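Long-range contacts in K5 lyase (Enterobacteria phage k1-5, PDB 2X3H), which cleaves the K5 capsular glycosaminoglycan by lyase chemistry, probably as a trimeric phage tail spike that degrades the capsule of its bacterial host: residues G381-F386 with T414-V419; R354-A359 with T377-S382; E324-V329 with T358-Y363; N362-F367 with N385-K390. All coordinates share one frame; numbering follows the deposited sequence.

Interaction 1. Residues G381-F386 with T414-V419; sequences GSTRNF and TSNSNV
N418 reaches from one coil of the right-handed parallel beta-helix to the turn of the coil before it and holds S382 and N385. Its OD1 accepts from N385 N at 2.9 Å, with the donor lying in the carbonyl plane. Its ND2 gives a hydrogen bond to S382 OG at 3.2 Å, tilted 21° from the amide plane, and a weak one to S382 O. The amide is thus held at both ends. CG beside the backbone N (chi1 -68°) turns the amide toward S382 and N385.

The backbones add two bonds. R384 N donates to N416 O. V419 N donates to N385 O at 2.9 Å and opens the parallel pairing of F386 with V419. In that pair V419 CG1 touches F386 CD1 at 3.6 Å.

A second shell fixes these groups. T410 OG1 is a further partner of N418 ND2, and E379 O takes the S382 hydroxyl. The second subunit packs on R384, F386, S415 and V419. T414 to S417 is a type I turn. An ST turn lies within it, in which T414 OG1 accepts from N416 N at 3.0 Å.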
# COMPACT_ATOMS: atom_id res chain seq x y z
N GLY A 381 -12.53 25.03 -9.28
CA GLY A 381 -12.60 25.40 -7.85
C GLY A 381 -11.70 24.55 -6.96
O GLY A 381 -11.71 24.71 -5.74
N SER A 382 -10.92 23.65 -7.57
CA SER A 382 -10.14 22.68 -6.78
C SER A 382 -8.85 23.32 -6.27
O SER A 382 -8.24 24.11 -6.98
CB SER A 382 -9.84 21.40 -7.60
OG SER A 382 -8.97 21.66 -8.69
N THR A 383 -8.44 22.96 -5.04
CA THR A 383 -7.26 23.58 -4.41
C THR A 383 -6.45 22.59 -3.57
O THR A 383 -7.00 21.64 -3.02
CB THR A 383 -7.67 24.75 -3.49
OG1 THR A 383 -8.49 24.27 -2.41
CG2 THR A 383 -8.44 25.82 -4.26
N ARG A 384 -5.15 22.85 -3.46
CA ARG A 384 -4.27 22.12 -2.53
C ARG A 384 -4.26 20.60 -2.77
O ARG A 384 -4.03 19.83 -1.84
CB ARG A 384 -4.60 22.46 -1.07
CG ARG A 384 -4.33 23.92 -0.70
CD ARG A 384 -4.38 24.08 0.82
NE ARG A 384 -3.10 23.66 1.35
CZ ARG A 384 -2.79 23.43 2.60
NH1 ARG A 384 -3.71 23.48 3.56
NH2 ARG A 384 -1.53 23.09 2.89
N ASN A 385 -4.51 20.18 -4.01
CA ASN A 385 -4.37 18.75 -4.36
C ASN A 385 -2.97 18.45 -4.90
O ASN A 385 -2.48 19.17 -5.76
CB ASN A 385 -5.43 18.35 -5.39
CG ASN A 385 -6.83 18.72 -4.95
OD1 ASN A 385 -7.46 19.65 -5.50
ND2 ASN A 385 -7.33 18.01 -3.94
N PHE A 386 -2.34 17.40 -4.37
CA PHE A 386 -0.97 17.03 -4.74
C PHE A 386 -1.00 15.69 -5.44
O PHE A 386 -1.49 14.70 -4.87
CB PHE A 386 -0.09 16.97 -3.47
CG PHE A 386 1.30 16.47 -3.70
CD1 PHE A 386 2.03 16.86 -4.82
CD2 PHE A 386 1.90 15.64 -2.76
CE1 PHE A 386 3.34 16.38 -5.01
CE2 PHE A 386 3.20 15.18 -2.94
CZ PHE A 386 3.91 15.56 -4.08
N THR A 414 0.40 29.64 -5.04
CA THR A 414 -0.16 30.22 -3.81
C THR A 414 -0.45 29.12 -2.79
O THR A 414 -0.28 27.93 -3.06
CB THR A 414 -1.50 30.97 -4.07
OG1 THR A 414 -2.54 30.03 -4.34
CG2 THR A 414 -1.39 31.95 -5.24
N SER A 415 -0.95 29.51 -1.61
CA SER A 415 -1.33 28.50 -0.62
C SER A 415 -2.52 27.64 -1.09
O SER A 415 -2.82 26.60 -0.48
CB SER A 415 -1.64 29.15 0.73
OG SER A 415 -2.69 30.08 0.59
N ASN A 416 -3.20 28.07 -2.15
CA ASN A 416 -4.30 27.28 -2.72
C ASN A 416 -3.87 26.41 -3.92
O ASN A 416 -4.68 25.68 -4.49
CB ASN A 416 -5.45 28.19 -3.16
CG ASN A 416 -6.15 28.84 -1.99
OD1 ASN A 416 -6.45 30.03 -2.03
ND2 ASN A 416 -6.38 28.08 -0.95
N SER A 417 -2.60 26.49 -4.28
CA SER A 417 -2.09 25.80 -5.46
C SER A 417 -2.35 24.28 -5.47
O SER A 417 -2.19 23.62 -4.45
CB SER A 417 -0.58 26.04 -5.60
OG SER A 417 -0.14 25.68 -6.90
N ASN A 418 -2.69 23.75 -6.65
CA ASN A 418 -2.53 22.32 -6.88
C ASN A 418 -1.07 22.08 -7.28
O ASN A 418 -0.37 23.02 -7.64
CB ASN A 418 -3.50 21.83 -7.97
CG ASN A 418 -4.96 21.89 -7.54
OD1 ASN A 418 -5.29 21.53 -6.40
ND2 ASN A 418 -5.85 22.35 -8.43
N VAL A 419 -0.60 20.83 -7.21
CA VAL A 419 0.81 20.53 -7.45
C VAL A 419 0.90 19.18 -8.15
O VAL A 419 0.17 18.24 -7.80
CB VAL A 419 1.61 20.47 -6.13
CG1 VAL A 419 3.05 19.97 -6.37
CG2 VAL A 419 1.59 21.83 -5.42

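Interaction 2. Residues R354-A359 with T377-S382; sequences RFIGTA and TFESGS
E379 reaches to the preceding coil, where it meets R354, G357 and the backbone between them. Its CB lies 3.3 Å from F355 O, and CG rests against the same oxygen. CD then passes I356 CA. The carboxylate splits its work at the tip. OE1 accepts from G357 N at 3.0 Å, met from above the carboxylate plane. OE2 takes both R354 NE and R354 NH2, each at 2.9 Å, in a side-on salt bridge. OE2 sits in the guanidinium plane, but the two flat groups are turned 53° apart. The R354 chain is fully extended, with CG opposite the backbone N (chi1 178°), which carries the guanidinium out to this carboxylate. H319 NE2 is hydrogen-bonded to R354 NH1.

On the other face, the F355 and F378 rings are near parallel but slid apart, with centroids 5.3 Å apart and little overlap. Backbone bonds F355 N to T377 O and E379 N to F355 O join the two segments. Beyond them a type II' turn, I356 to A359, faces a type I turn, E379 to S382. A water donates to both T358 O and G381 O and ties the turns together.

The contact joins strands 349-355 and 376-378, adjacent parallel strands of one wall of the beta-helix. Strand 321-323 flanks the first, and strand 405-406 flanks the second.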
# COMPACT_ATOMS: atom_id res chain seq x y z
N ARG A 354 -9.26 12.76 -11.22
CA ARG A 354 -10.09 13.92 -11.51
C ARG A 354 -10.54 14.56 -10.21
O ARG A 354 -11.14 13.89 -9.38
CB ARG A 354 -11.31 13.50 -12.35
CG ARG A 354 -12.27 14.64 -12.65
CD ARG A 354 -13.39 14.19 -13.60
NE ARG A 354 -14.31 15.26 -13.93
CZ ARG A 354 -15.27 15.17 -14.84
NH1 ARG A 354 -15.43 14.04 -15.54
NH2 ARG A 354 -16.08 16.21 -15.05
N PHE A 355 -10.22 15.84 -10.05
CA PHE A 355 -10.53 16.57 -8.83
C PHE A 355 -11.70 17.47 -9.13
O PHE A 355 -11.57 18.51 -9.80
CB PHE A 355 -9.28 17.32 -8.33
CG PHE A 355 -8.13 16.39 -8.02
CD1 PHE A 355 -7.25 16.01 -9.02
CD2 PHE A 355 -7.96 15.86 -6.75
CE1 PHE A 355 -6.20 15.11 -8.74
CE2 PHE A 355 -6.93 14.98 -6.47
CZ PHE A 355 -6.05 14.61 -7.46
N ILE A 356 -12.86 17.04 -8.66
CA ILE A 356 -14.14 17.61 -9.06
C ILE A 356 -14.53 18.79 -8.21
O ILE A 356 -14.44 18.75 -6.98
CB ILE A 356 -15.26 16.56 -8.91
CG1 ILE A 356 -15.00 15.35 -9.80
CG2 ILE A 356 -16.63 17.18 -9.18
CD1 ILE A 356 -15.96 14.19 -9.55
N GLY A 357 -15.01 19.85 -8.86
CA GLY A 357 -15.59 20.97 -8.12
C GLY A 357 -14.63 21.62 -7.15
O GLY A 357 -13.58 22.11 -7.56
N THR A 358 -14.99 21.62 -5.87
CA THR A 358 -14.16 22.26 -4.85
C THR A 358 -13.22 21.27 -4.15
O THR A 358 -12.66 21.58 -3.09
CB THR A 358 -15.00 22.97 -3.77
OG1 THR A 358 -15.90 22.03 -3.17
CG2 THR A 358 -15.79 24.10 -4.38
N ALA A 359 -13.04 20.09 -4.74
CA ALA A 359 -12.14 19.09 -4.17
C ALA A 359 -10.85 19.76 -3.71
O ALA A 359 -10.23 20.51 -4.47
CB ALA A 359 -11.81 18.04 -5.21
N THR A 377 -7.01 15.95 -14.19
CA THR A 377 -7.96 17.07 -14.34
C THR A 377 -8.19 17.74 -12.99
O THR A 377 -8.66 17.09 -12.05
CB THR A 377 -9.32 16.60 -14.91
OG1 THR A 377 -9.15 16.10 -16.25
CG2 THR A 377 -10.31 17.76 -14.91
N PHE A 378 -7.83 19.02 -12.92
CA PHE A 378 -8.11 19.86 -11.76
C PHE A 378 -9.24 20.79 -12.19
O PHE A 378 -9.04 21.65 -13.05
CB PHE A 378 -6.91 20.75 -11.40
CG PHE A 378 -5.70 20.00 -10.89
CD1 PHE A 378 -5.78 19.19 -9.76
CD2 PHE A 378 -4.48 20.16 -11.52
CE1 PHE A 378 -4.67 18.52 -9.28
CE2 PHE A 378 -3.35 19.50 -11.03
CZ PHE A 378 -3.45 18.68 -9.92
N GLU A 379 -10.43 20.63 -11.61
CA GLU A 379 -11.54 21.51 -12.00
C GLU A 379 -11.36 22.88 -11.35
O GLU A 379 -10.57 23.06 -10.43
CB GLU A 379 -12.90 20.87 -11.70
CG GLU A 379 -13.08 19.55 -12.45
CD GLU A 379 -14.50 19.01 -12.50
OE1 GLU A 379 -15.40 19.53 -11.81
OE2 GLU A 379 -14.68 18.01 -13.25
N SER A 380 -12.09 23.88 -11.86
CA SER A 380 -11.70 25.26 -11.58
C SER A 380 -11.71 25.68 -10.10
O SER A 380 -10.96 26.58 -9.72
CB SER A 380 -12.48 26.23 -12.46
OG SER A 380 -13.76 26.45 -11.94
N GLY A 381 -12.53 25.03 -9.28
CA GLY A 381 -12.60 25.40 -7.85
C GLY A 381 -11.70 24.55 -6.96
O GLY A 381 -11.71 24.71 -5.74
N SER A 382 -10.92 23.65 -7.57
CA SER A 382 -10.14 22.68 -6.78
C SER A 382 -8.85 23.32 -6.27
O SER A 382 -8.24 24.11 -6.98
CB SER A 382 -9.84 21.40 -7.60
OG SER A 382 -8.97 21.66 -8.69
O HOH W 1 -11.12 23.96 -3.10

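Interaction 3. Residues E324-V329 with T358-Y363; sequences EGSDNV and TANNNY
The backbones of 324-329 and 358-363 follow one another around equivalent bends of successive beta-helix coils, bridging at S326 with N360 and running parallel where V329 meets Y363. G325 O accepts from N360 N, N360 O accepts from D327 N, and N328 O accepts from Y363 N at 3.0 Å. D327 and N361 both have positive phi, so the two bends match in shape.

N362 is the main side chain. Its CG lies beside the backbone N (chi1 -59°), which turns the amide toward the other coil. There ND2 donates to G325 O at 3.1 Å, almost straight and in its own amide plane. N360 N comes to G325 O from the opposite face of that carbonyl. The other end of the amide, OD1, is gripped twice by one residue: by N328 N at 2.9 Å and by N328 ND2 at 3.1 Å. The N328 and N362 amides lie side by side and nearly coplanar, a flat hydrogen-bonded pair. Backbone groups of the preceding coil hold N328 in turn, through N301 N to its OD1 and G298 O to its ND2.

D327 and N361 also lie side by side, with D327 OD1 3.3 Å from N361 CB. That carboxylate forms a salt bridge with R394 of the second subunit, so this bend lies at the trimer interface. Water is part of the contact too. One molecule donates to E324 O and also bonds T358 OG1. Another donates to N328 O at 3.1 Å and to N361 O at 2.9 Å.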
# COMPACT_ATOMS: atom_id res chain seq x y z
N GLU A 324 -14.39 14.38 -5.02
CA GLU A 324 -15.05 15.69 -4.90
C GLU A 324 -14.80 16.35 -3.53
O GLU A 324 -14.96 17.57 -3.37
CB GLU A 324 -16.55 15.53 -5.13
CG GLU A 324 -17.27 16.85 -5.33
CD GLU A 324 -18.63 16.66 -5.98
OE1 GLU A 324 -19.05 15.49 -6.17
OE2 GLU A 324 -19.28 17.70 -6.29
N GLY A 325 -14.43 15.53 -2.55
CA GLY A 325 -14.30 15.99 -1.17
C GLY A 325 -12.92 16.47 -0.79
O GLY A 325 -12.19 17.02 -1.62
N SER A 326 -12.56 16.25 0.48
CA SER A 326 -11.33 16.85 1.02
C SER A 326 -10.51 15.90 1.89
O SER A 326 -11.06 15.01 2.55
CB SER A 326 -11.67 18.06 1.86
OG SER A 326 -12.43 17.67 2.98
N ASP A 327 -9.20 16.11 1.87
CA ASP A 327 -8.28 15.39 2.75
C ASP A 327 -8.34 13.88 2.54
O ASP A 327 -8.12 13.12 3.48
CB ASP A 327 -8.55 15.74 4.21
CG ASP A 327 -8.36 17.20 4.50
OD1 ASP A 327 -7.23 17.69 4.29
OD2 ASP A 327 -9.33 17.85 4.95
N ASN A 328 -8.64 13.45 1.32
CA ASN A 328 -8.57 12.04 0.98
C ASN A 328 -7.21 11.65 0.44
O ASN A 328 -6.49 12.49 -0.09
CB ASN A 328 -9.62 11.69 -0.06
CG ASN A 328 -11.01 11.96 0.45
OD1 ASN A 328 -11.54 11.21 1.28
ND2 ASN A 328 -11.62 13.05 -0.03
N VAL A 329 -6.87 10.37 0.58
CA VAL A 329 -5.60 9.85 0.09
C VAL A 329 -5.91 8.76 -0.91
O VAL A 329 -6.67 7.84 -0.60
CB VAL A 329 -4.78 9.23 1.25
CG1 VAL A 329 -3.55 8.45 0.71
CG2 VAL A 329 -4.38 10.31 2.26
N THR A 358 -14.99 21.62 -5.87
CA THR A 358 -14.16 22.26 -4.85
C THR A 358 -13.22 21.27 -4.15
O THR A 358 -12.66 21.58 -3.09
CB THR A 358 -15.00 22.97 -3.77
OG1 THR A 358 -15.90 22.03 -3.17
CG2 THR A 358 -15.79 24.10 -4.38
N ALA A 359 -13.04 20.09 -4.74
CA ALA A 359 -12.14 19.09 -4.17
C ALA A 359 -10.85 19.76 -3.71
O ALA A 359 -10.23 20.51 -4.47
CB ALA A 359 -11.81 18.04 -5.21
N ASN A 360 -10.44 19.45 -2.48
CA ASN A 360 -9.30 20.13 -1.89
C ASN A 360 -8.49 19.28 -0.92
O ASN A 360 -9.03 18.39 -0.25
CB ASN A 360 -9.77 21.40 -1.17
CG ASN A 360 -10.74 21.11 -0.04
OD1 ASN A 360 -11.96 20.95 -0.28
ND2 ASN A 360 -10.23 21.09 1.19
N ASN A 361 -7.20 19.56 -0.86
CA ASN A 361 -6.31 18.95 0.11
C ASN A 361 -6.21 17.43 -0.02
O ASN A 361 -5.95 16.73 0.96
CB ASN A 361 -6.69 19.37 1.54
CG ASN A 361 -6.38 20.85 1.81
OD1 ASN A 361 -5.21 21.22 2.02
ND2 ASN A 361 -7.42 21.69 1.79
N ASN A 362 -6.43 16.94 -1.24
CA ASN A 362 -6.30 15.50 -1.52
C ASN A 362 -4.91 15.14 -2.03
O ASN A 362 -4.17 16.01 -2.47
CB ASN A 362 -7.34 15.06 -2.56
CG ASN A 362 -8.76 15.34 -2.10
OD1 ASN A 362 -9.28 14.63 -1.22
ND2 ASN A 362 -9.41 16.33 -2.71
N TYR A 363 -4.58 13.86 -1.93
CA TYR A 363 -3.30 13.34 -2.45
C TYR A 363 -3.62 12.19 -3.40
O TYR A 363 -4.48 11.37 -3.09
CB TYR A 363 -2.44 12.79 -1.29
CG TYR A 363 -1.22 12.04 -1.76
CD1 TYR A 363 -0.03 12.71 -2.01
CD2 TYR A 363 -1.24 10.66 -1.94
CE1 TYR A 363 1.11 12.03 -2.46
CE2 TYR A 363 -0.10 9.96 -2.36
CZ TYR A 363 1.07 10.65 -2.62
OH TYR A 363 2.17 9.96 -3.06
O HOH W 2 -14.89 19.68 -1.59
O HOH W 3 -4.59 14.25 1.56

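Interaction 4. Residues N362-F367 with N385-K390; sequences NYASVF and NFVEVK
Y363 and E388 meet across two parallel strands of the beta-helix, 363-367 and 386-389, whose axes approach to 4.7 Å. Y363 OH donates at 2.6 Å to the anti lone pair of E388 OE1, the one away from OE2. The carboxylate oxygen lies at the edge of the ring. F386 CD2 also comes to that edge, 3.6 Å from Y363 CD1, with the two rings oblique to each other. Five backbone bonds zip the strands, from F386 N to N362 O through to K390 N to V366 O.

The tightly packed side is the inner face, with A364, V366, V387 and V389. A chi1 of -58° sets V366 CG1 anti to the carbonyl carbon. CG2 is left between the backbone N and the carbonyl carbon, where it meets V387 CG1 at 3.9 Å and V389 CG2 at 4.0 Å. I352, F355 and I376 of the facing strands pack against this group.

The other face mixes the Y363 and F386 rings with S365 and E388 and turns toward the other subunits. E388 is partly exposed there. Y363 meets F367 of the second subunit edge-to-face. The K390 chain is bent, and its CB presses on F367 CE2 at 3.3 Å.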
# COMPACT_ATOMS: atom_id res chain seq x y z
N ASN A 362 -6.43 16.94 -1.24
CA ASN A 362 -6.30 15.50 -1.52
C ASN A 362 -4.91 15.14 -2.03
O ASN A 362 -4.17 16.01 -2.47
CB ASN A 362 -7.34 15.06 -2.56
CG ASN A 362 -8.76 15.34 -2.10
OD1 ASN A 362 -9.28 14.63 -1.22
ND2 ASN A 362 -9.41 16.33 -2.71
N TYR A 363 -4.58 13.86 -1.93
CA TYR A 363 -3.30 13.34 -2.45
C TYR A 363 -3.62 12.19 -3.40
O TYR A 363 -4.48 11.37 -3.09
CB TYR A 363 -2.44 12.79 -1.29
CG TYR A 363 -1.22 12.04 -1.76
CD1 TYR A 363 -0.03 12.71 -2.01
CD2 TYR A 363 -1.24 10.66 -1.94
CE1 TYR A 363 1.11 12.03 -2.46
CE2 TYR A 363 -0.10 9.96 -2.36
CZ TYR A 363 1.07 10.65 -2.62
OH TYR A 363 2.17 9.96 -3.06
N ALA A 364 -2.90 12.10 -4.53
CA ALA A 364 -3.03 10.90 -5.38
C ALA A 364 -1.66 10.49 -5.89
O ALA A 364 -0.90 11.35 -6.35
CB ALA A 364 -3.96 11.18 -6.56
N SER A 365 -1.35 9.20 -5.85
CA SER A 365 -0.14 8.70 -6.52
C SER A 365 -0.58 7.78 -7.65
O SER A 365 -1.35 6.84 -7.43
CB SER A 365 0.80 8.00 -5.53
OG SER A 365 0.16 6.92 -4.86
N VAL A 366 -0.08 8.06 -8.85
CA VAL A 366 -0.67 7.49 -10.05
C VAL A 366 0.36 7.01 -11.08
O VAL A 366 1.47 7.54 -11.15
CB VAL A 366 -1.62 8.50 -10.72
CG1 VAL A 366 -2.73 8.91 -9.73
CG2 VAL A 366 -0.85 9.71 -11.22
N PHE A 367 -0.08 6.04 -11.88
CA PHE A 367 0.74 5.41 -12.92
C PHE A 367 -0.10 5.37 -14.20
O PHE A 367 -0.82 4.39 -14.44
CB PHE A 367 1.06 3.96 -12.50
CG PHE A 367 1.85 3.85 -11.23
CD1 PHE A 367 1.21 3.80 -10.00
CD2 PHE A 367 3.24 3.82 -11.26
CE1 PHE A 367 1.95 3.71 -8.81
CE2 PHE A 367 3.98 3.73 -10.10
CZ PHE A 367 3.35 3.67 -8.87
N ASN A 385 -4.51 20.18 -4.01
CA ASN A 385 -4.37 18.75 -4.36
C ASN A 385 -2.97 18.45 -4.90
O ASN A 385 -2.48 19.17 -5.76
CB ASN A 385 -5.43 18.35 -5.39
CG ASN A 385 -6.83 18.72 -4.95
OD1 ASN A 385 -7.46 19.65 -5.50
ND2 ASN A 385 -7.33 18.01 -3.94
N PHE A 386 -2.34 17.40 -4.37
CA PHE A 386 -0.97 17.03 -4.74
C PHE A 386 -1.00 15.69 -5.44
O PHE A 386 -1.49 14.70 -4.87
CB PHE A 386 -0.09 16.97 -3.47
CG PHE A 386 1.30 16.47 -3.70
CD1 PHE A 386 2.03 16.86 -4.82
CD2 PHE A 386 1.90 15.64 -2.76
CE1 PHE A 386 3.34 16.38 -5.01
CE2 PHE A 386 3.20 15.18 -2.94
CZ PHE A 386 3.91 15.56 -4.08
N VAL A 387 -0.51 15.67 -6.68
CA VAL A 387 -0.48 14.43 -7.47
C VAL A 387 0.97 14.05 -7.71
O VAL A 387 1.75 14.86 -8.22
CB VAL A 387 -1.21 14.58 -8.83
CG1 VAL A 387 -0.96 13.35 -9.70
CG2 VAL A 387 -2.70 14.79 -8.62
N GLU A 388 1.34 12.83 -7.33
CA GLU A 388 2.63 12.27 -7.70
C GLU A 388 2.45 11.26 -8.81
O GLU A 388 1.85 10.21 -8.61
CB GLU A 388 3.30 11.59 -6.51
CG GLU A 388 3.73 12.55 -5.44
CD GLU A 388 4.79 11.94 -4.55
OE1 GLU A 388 4.43 11.13 -3.67
OE2 GLU A 388 5.98 12.25 -4.77
N VAL A 389 2.94 11.62 -10.00
CA VAL A 389 2.97 10.72 -11.14
C VAL A 389 4.21 9.85 -10.96
O VAL A 389 5.32 10.27 -11.29
CB VAL A 389 3.01 11.52 -12.46
CG1 VAL A 389 3.09 10.60 -13.67
CG2 VAL A 389 1.78 12.43 -12.56
N LYS A 390 4.02 8.66 -10.38
CA LYS A 390 5.15 7.83 -9.94
C LYS A 390 5.89 7.16 -11.10
O LYS A 390 7.09 6.90 -11.01
CB LYS A 390 4.70 6.78 -8.92
CG LYS A 390 4.13 7.36 -7.63
CD LYS A 390 5.18 7.53 -6.54
CE LYS A 390 6.08 8.72 -6.82
NZ LYS A 390 7.33 8.32 -7.53

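All four contacts join successive coils of one beta-helix. Interaction 4 is the most buried, a regular strand pair with apolar groups inside. Interactions 1 and 3 join bends that lead into strands of the same wall and share N385 and F386, or N362 and Y363, with it. In both, an asparagine amide adds to the backbone bonds where the chain bends, and the second subunit packs against the bend. Interaction 2 lies on another wall, is only partly buried and touches no other chain. Its chemistry is a salt bridge on one face and phenylalanines on the other. It leads into interactions 1 and 3 through S382 and A359, and T383 N of interaction 1 bonds A359 O.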